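Local atomic coordinates of putative trimethylamine methyltransferase (Rhizobium meliloti, PDB entry 4YYC), a protein that probably transfers methyl groups, as a putative member of the trimethylamine methyltransferase family. Residues R147-N152 and A487-W492; V165-M170 and S402-F407. All coordinates share one frame; numbering follows the deposited sequence.

Contact 1: residues R147-N152 and A487-W492; sequences RDLDGN and ALARSW
Arg490 NH2 is met by two acceptors of the 147-152 loop. It gives a salt bridge of 3.0 Å to Asp150 OD1 and a weak, bent bond of 2.9 Å to Leu149 O. The carboxylate oxygen lies close to the guanidinium plane, but the guanidinium reaches it from above the carboxylate plane, and the two flat groups are turned 45° apart. Leu149 CB sits over one guanidinium face, offset toward its rim. The arginine chain runs extended from CG to NE and slides past Leu149 in the opposite direction, which leaves Leu149 CD1 3.8 Å from Arg490 CG. The other leucine methyl, CD2, meets Ala489 CB at 3.9 Å. Asn486, one turn earlier on the helix, strengthens the polar side: it accepts from Arg490 NE and donates to Leu149 O. The loop is a type I turn from Asp148 to Gly151 within a beta hairpin, with Gly151 at positive phi. Asp148 OD1 accepts from Asp150 N at 2.9 Å, an Asx turn, and also from Asn152 N, on the opposite face of its carboxylate. The turn thus holds its own shape and presents Leu149 O and Asp150 to helix 481-495. Gripped by Asp150, Asn486 and the Leu149 carbonyl, the guanidinium charge is held in place at an exposed site, while the leucine methyl packs on Ala489.

Contact 2: residues V165-M170 and S402-F407; sequences VKLAYM and SSYEKF
This is buried apolar packing between the last turns of helix 158-170 and the first turn of helix 404-420, just where strand 401-403 of a mixed four-stranded sheet gives way to helix. Ser403 is the N-cap of helix 404-420: its OG accepts from Lys406 N at 3.0 Å, with a nearly straight bond of 165°, so the first turn that carries both aromatic residues is closed at its start. Across the contact no hydrogen bond forms, and two residues on each side do the touching. Leu167 is shared between the aromatics. Its CB lies 3.7 Å from Phe407 CE1, while its methyl CD1 reaches Tyr404 CD2 at 4.0 Å, approaching the ring obliquely, the leucine and tyrosine side chains crossing at about a right angle. Phe407 holds its CG anti to the backbone N (chi1 -178°), and this carries the ring across to the neighbouring helix, where it leans obliquely on the backbone around Leu167 and Ala168. Replacing the Phe407 ring with the methyl of an alanine is likely to leave Leu167 CB and the Ala168 backbone without their aromatic partner and open a gap between the two helices. The hydroxyl of Tyr404 is bonded to Asp160 and Asn163, earlier on helix 158-170, so this residue joins the two helices by polar and apolar means alike. Phe164, from the same helix, packs against Tyr404 and Phe407, and Leu493 of helix 481-495 touches Leu167, which extends the apolar cluster beyond the two segments. At the far end of the phenylalanine, CZ comes to 3.8 Å from Ala168 N and to 4.3 Å from Ala168 CB.

The centres of the two contacts are about 9 Å apart, on the same side of the chain's centre, and contact 2 is nested within the chain loop that contact 1 closes: 147-152, 165-170, 402-407, 487-492. Strands 145-147 and 401-403 lie side by side in one mixed sheet, with a probable hydrogen bond of 3.1 Å from Arg147 N to Ser402 O. The packing continues where Leu149 CD2 meets Tyr404 CB at 3.6 Å and where Trp492 touches Leu167 and Met170. Helices 158-170, 404-420 and 481-495 and the hairpin tip thus pack against one another in one part of the fold, bringing regions more than 300 residues apart together.

Contact 1: residues R147-N152 and A487-W492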
loop_
_atom_site.group_PDB
_atom_site.type_symbol
_atom_site.label_atom_id
_atom_site.label_comp_id
_atom_site.label_asym_id
_atom_site.label_seq_id
_atom_site.Cartn_x
_atom_site.Cartn_y
_atom_site.Cartn_z
ATOM N N ARG A 147 -22.786 1.807 10.182
ATOM C CA ARG A 147 -23.465 1.956 8.919
ATOM C C ARG A 147 -24.056 0.626 8.582
ATOM O O ARG A 147 -23.292 -0.320 8.326
ATOM C CB ARG A 147 -22.483 2.378 7.840
ATOM C CG ARG A 147 -22.356 3.831 7.754
ATOM C CD ARG A 147 -23.448 4.499 6.924
ATOM N NE ARG A 147 -23.065 5.856 6.739
ATOM C CZ ARG A 147 -23.808 6.778 6.186
ATOM N NH1 ARG A 147 -25.051 6.528 5.775
ATOM N NH2 ARG A 147 -23.306 7.981 6.085
ATOM N N ASP A 148 -25.382 0.527 8.689
ATOM C CA ASP A 148 -26.028 -0.785 8.623
ATOM C C ASP A 148 -26.177 -1.249 7.168
ATOM O O ASP A 148 -25.823 -0.535 6.248
ATOM C CB ASP A 148 -27.300 -0.852 9.452
ATOM C CG ASP A 148 -28.467 -0.067 8.883
ATOM O OD1 ASP A 148 -28.473 0.259 7.689
ATOM O OD2 ASP A 148 -29.393 0.232 9.710
ATOM N N LEU A 149 -26.710 -2.458 6.995
ATOM C CA LEU A 149 -26.840 -3.038 5.670
ATOM C C LEU A 149 -27.935 -2.374 4.848
ATOM O O LEU A 149 -28.038 -2.623 3.653
ATOM C CB LEU A 149 -27.021 -4.556 5.779
ATOM C CG LEU A 149 -25.728 -5.332 6.125
ATOM C CD1 LEU A 149 -26.011 -6.766 6.444
ATOM C CD2 LEU A 149 -24.684 -5.298 5.045
ATOM N N ASP A 150 -28.750 -1.535 5.486
ATOM C CA ASP A 150 -29.751 -0.738 4.746
ATOM C C ASP A 150 -29.286 0.685 4.455
ATOM O O ASP A 150 -30.088 1.507 3.978
ATOM C CB ASP A 150 -31.070 -0.723 5.519
ATOM C CG ASP A 150 -31.687 -2.088 5.599
ATOM O OD1 ASP A 150 -31.726 -2.793 4.580
ATOM O OD2 ASP A 150 -32.091 -2.487 6.684
ATOM N N GLY A 151 -28.034 0.979 4.768
ATOM C CA GLY A 151 -27.414 2.284 4.530
ATOM C C GLY A 151 -27.622 3.352 5.610
ATOM O O GLY A 151 -27.262 4.527 5.405
ATOM N N ASN A 152 -28.164 2.975 6.758
ATOM C CA ASN A 152 -28.437 3.953 7.779
ATOM C C ASN A 152 -27.219 4.118 8.679
ATOM O O ASN A 152 -26.600 3.113 9.104
ATOM C CB ASN A 152 -29.577 3.505 8.668
ATOM C CG ASN A 152 -30.863 3.227 7.909
ATOM O OD1 ASN A 152 -31.403 2.101 7.934
ATOM N ND2 ASN A 152 -31.349 4.219 7.238
ATOM N N ALA A 487 -24.167 -7.594 -0.298
ATOM C CA ALA A 487 -24.771 -8.875 -0.602
ATOM C C ALA A 487 -24.034 -10.035 0.048
ATOM O O ALA A 487 -24.661 -10.961 0.577
ATOM C CB ALA A 487 -24.829 -9.097 -2.093
ATOM N N LEU A 488 -22.709 -9.928 0.087
ATOM C CA LEU A 488 -21.897 -10.977 0.635
ATOM C C LEU A 488 -22.081 -11.048 2.170
ATOM O O LEU A 488 -22.190 -12.153 2.731
ATOM C CB LEU A 488 -20.426 -10.813 0.258
ATOM C CG LEU A 488 -19.615 -12.076 0.554
ATOM C CD1 LEU A 488 -20.101 -13.304 -0.196
ATOM C CD2 LEU A 488 -18.168 -11.807 0.243
ATOM N N ALA A 489 -22.102 -9.891 2.827
ATOM C CA ALA A 489 -22.357 -9.841 4.280
ATOM C C ALA A 489 -23.711 -10.490 4.583
ATOM O O ALA A 489 -23.819 -11.267 5.536
ATOM C CB ALA A 489 -22.348 -8.428 4.798
ATOM N N ARG A 490 -24.712 -10.148 3.784
ATOM C CA ARG A 490 -26.066 -10.727 4.022
ATOM C C ARG A 490 -26.044 -12.256 3.875
ATOM O O ARG A 490 -26.652 -12.985 4.673
ATOM C CB ARG A 490 -27.079 -10.091 3.080
ATOM C CG ARG A 490 -27.404 -8.644 3.425
ATOM C CD ARG A 490 -28.377 -8.067 2.442
ATOM N NE ARG A 490 -28.702 -6.666 2.667
ATOM C CZ ARG A 490 -29.665 -6.197 3.451
ATOM N NH1 ARG A 490 -30.441 -7.003 4.178
ATOM N NH2 ARG A 490 -29.897 -4.890 3.500
ATOM N N SER A 491 -25.335 -12.730 2.862
ATOM C CA SER A 491 -25.219 -14.124 2.582
ATOM C C SER A 491 -24.492 -14.847 3.704
ATOM O O SER A 491 -24.938 -15.900 4.167
ATOM C CB SER A 491 -24.484 -14.357 1.269
ATOM O OG SER A 491 -24.549 -15.740 0.965
ATOM N N TRP A 492 -23.371 -14.270 4.141
ATOM C CA TRP A 492 -22.629 -14.857 5.249
ATOM C C TRP A 492 -23.490 -14.955 6.511
ATOM O O TRP A 492 -23.488 -15.991 7.201
ATOM C CB TRP A 492 -21.368 -14.065 5.554
ATOM C CG TRP A 492 -20.221 -14.268 4.641
ATOM C CD1 TRP A 492 -20.220 -14.815 3.393
ATOM C CD2 TRP A 492 -18.874 -13.861 4.904
ATOM N NE1 TRP A 492 -18.940 -14.751 2.852
ATOM C CE2 TRP A 492 -18.102 -14.189 3.778
ATOM C CE3 TRP A 492 -18.238 -13.265 6.009
ATOM C CZ2 TRP A 492 -16.726 -13.940 3.720
ATOM C CZ3 TRP A 492 -16.892 -13.005 5.936
ATOM C CH2 TRP A 492 -16.156 -13.354 4.807
#

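Contact 2: residues V165-M170 and S402-F407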
loop_
_atom_site.group_PDB
_atom_site.type_symbol
_atom_site.label_atom_id
_atom_site.label_comp_id
_atom_site.label_asym_id
_atom_site.label_seq_id
_atom_site.Cartn_x
_atom_site.Cartn_y
_atom_site.Cartn_z
ATOM N N VAL A 165 -19.281 -9.919 15.434
ATOM C CA VAL A 165 -18.635 -11.108 15.926
ATOM C C VAL A 165 -18.798 -12.270 14.942
ATOM O O VAL A 165 -17.845 -12.997 14.659
ATOM C CB VAL A 165 -19.081 -11.476 17.337
ATOM C CG1 VAL A 165 -18.461 -12.789 17.765
ATOM C CG2 VAL A 165 -18.633 -10.388 18.306
ATOM N N LYS A 166 -20.012 -12.443 14.426
ATOM C CA LYS A 166 -20.275 -13.473 13.436
ATOM C C LYS A 166 -19.416 -13.309 12.178
ATOM O O LYS A 166 -18.830 -14.265 11.689
ATOM C CB LYS A 166 -21.763 -13.513 13.056
ATOM C CG LYS A 166 -22.711 -13.901 14.203
ATOM C CD LYS A 166 -24.150 -13.802 13.721
ATOM C CE LYS A 166 -25.114 -14.294 14.775
ATOM N NZ LYS A 166 -26.539 -14.141 14.415
ATOM N N LEU A 167 -19.351 -12.074 11.647
ATOM C CA LEU A 167 -18.570 -11.845 10.438
ATOM C C LEU A 167 -17.087 -12.050 10.665
ATOM O O LEU A 167 -16.383 -12.579 9.782
ATOM C CB LEU A 167 -18.823 -10.426 9.920
ATOM C CG LEU A 167 -20.253 -10.136 9.411
ATOM C CD1 LEU A 167 -20.318 -8.666 9.061
ATOM C CD2 LEU A 167 -20.646 -10.955 8.211
ATOM N N ALA A 168 -16.611 -11.691 11.856
ATOM C CA ALA A 168 -15.223 -11.936 12.209
ATOM C C ALA A 168 -14.915 -13.437 12.351
ATOM O O ALA A 168 -13.830 -13.885 11.956
ATOM C CB ALA A 168 -14.860 -11.233 13.507
ATOM N N TYR A 169 -15.870 -14.196 12.889
ATOM C CA TYR A 169 -15.744 -15.656 12.986
ATOM C C TYR A 169 -15.623 -16.273 11.590
ATOM O O TYR A 169 -14.823 -17.168 11.365
ATOM C CB TYR A 169 -16.940 -16.229 13.759
ATOM C CG TYR A 169 -17.024 -17.715 13.715
ATOM C CD1 TYR A 169 -16.152 -18.493 14.450
ATOM C CD2 TYR A 169 -17.941 -18.354 12.869
ATOM C CE1 TYR A 169 -16.238 -19.874 14.430
ATOM C CE2 TYR A 169 -18.031 -19.741 12.840
ATOM C CZ TYR A 169 -17.174 -20.483 13.614
ATOM O OH TYR A 169 -17.225 -21.848 13.585
HETATM N N MSE A 170 -16.422 -15.777 10.644
HETATM C CA MSE A 170 -16.452 -16.321 9.298
HETATM C C MSE A 170 -15.317 -15.834 8.422
HETATM O O MSE A 170 -14.881 -16.583 7.548
HETATM C CB MSE A 170 -17.775 -16.019 8.638
HETATM C CG MSE A 170 -18.888 -16.796 9.304
HETATM SE SE MSE A 170 -20.649 -16.479 8.477
HETATM C CE MSE A 170 -21.086 -14.729 9.159
ATOM N N SER A 402 -18.515 1.651 12.693
ATOM C CA SER A 402 -18.263 0.257 12.265
ATOM C C SER A 402 -19.171 0.010 11.092
ATOM O O SER A 402 -20.402 0.127 11.214
ATOM C CB SER A 402 -18.540 -0.761 13.377
ATOM O OG SER A 402 -17.575 -0.563 14.407
ATOM N N SER A 403 -18.583 -0.216 9.913
ATOM C CA SER A 403 -19.352 -0.388 8.657
ATOM C C SER A 403 -19.370 -1.827 8.196
ATOM O O SER A 403 -18.328 -2.428 8.044
ATOM C CB SER A 403 -18.753 0.491 7.587
ATOM O OG SER A 403 -19.215 0.132 6.295
ATOM N N TYR A 404 -20.558 -2.391 7.967
ATOM C CA TYR A 404 -20.642 -3.750 7.489
ATOM C C TYR A 404 -19.961 -3.854 6.111
ATOM O O TYR A 404 -19.207 -4.800 5.865
ATOM C CB TYR A 404 -22.106 -4.166 7.350
ATOM C CG TYR A 404 -22.835 -4.434 8.661
ATOM C CD1 TYR A 404 -23.394 -3.435 9.401
ATOM C CD2 TYR A 404 -23.043 -5.706 9.071
ATOM C CE1 TYR A 404 -24.095 -3.683 10.571
ATOM C CE2 TYR A 404 -23.800 -5.983 10.207
ATOM C CZ TYR A 404 -24.281 -4.949 10.974
ATOM O OH TYR A 404 -24.997 -5.220 12.143
ATOM N N GLU A 405 -20.256 -2.929 5.221
ATOM C CA GLU A 405 -19.712 -3.031 3.876
ATOM C C GLU A 405 -18.186 -2.887 3.924
ATOM O O GLU A 405 -17.446 -3.639 3.252
ATOM C CB GLU A 405 -20.334 -1.982 2.922
ATOM C CG GLU A 405 -21.775 -2.348 2.569
ATOM C CD GLU A 405 -22.516 -1.246 1.848
ATOM O OE1 GLU A 405 -21.933 -0.190 1.600
ATOM O OE2 GLU A 405 -23.737 -1.425 1.541
ATOM N N LYS A 406 -17.727 -1.888 4.672
ATOM C CA LYS A 406 -16.300 -1.686 4.809
ATOM C C LYS A 406 -15.605 -2.913 5.423
ATOM O O LYS A 406 -14.521 -3.297 4.992
ATOM C CB LYS A 406 -16.037 -0.457 5.632
ATOM C CG LYS A 406 -14.593 -0.159 5.987
ATOM C CD LYS A 406 -13.827 0.286 4.834
ATOM C CE LYS A 406 -12.539 1.147 5.116
ATOM N NZ LYS A 406 -11.775 0.672 6.337
ATOM N N PHE A 407 -16.225 -3.533 6.411
ATOM C CA PHE A 407 -15.658 -4.729 6.992
ATOM C C PHE A 407 -15.408 -5.794 5.928
ATOM O O PHE A 407 -14.359 -6.422 5.893
ATOM C CB PHE A 407 -16.603 -5.280 8.079
ATOM C CG PHE A 407 -16.060 -6.483 8.767
ATOM C CD1 PHE A 407 -16.195 -7.772 8.200
ATOM C CD2 PHE A 407 -15.407 -6.348 9.986
ATOM C CE1 PHE A 407 -15.669 -8.883 8.846
ATOM C CE2 PHE A 407 -14.917 -7.494 10.644
ATOM C CZ PHE A 407 -15.027 -8.729 10.063
#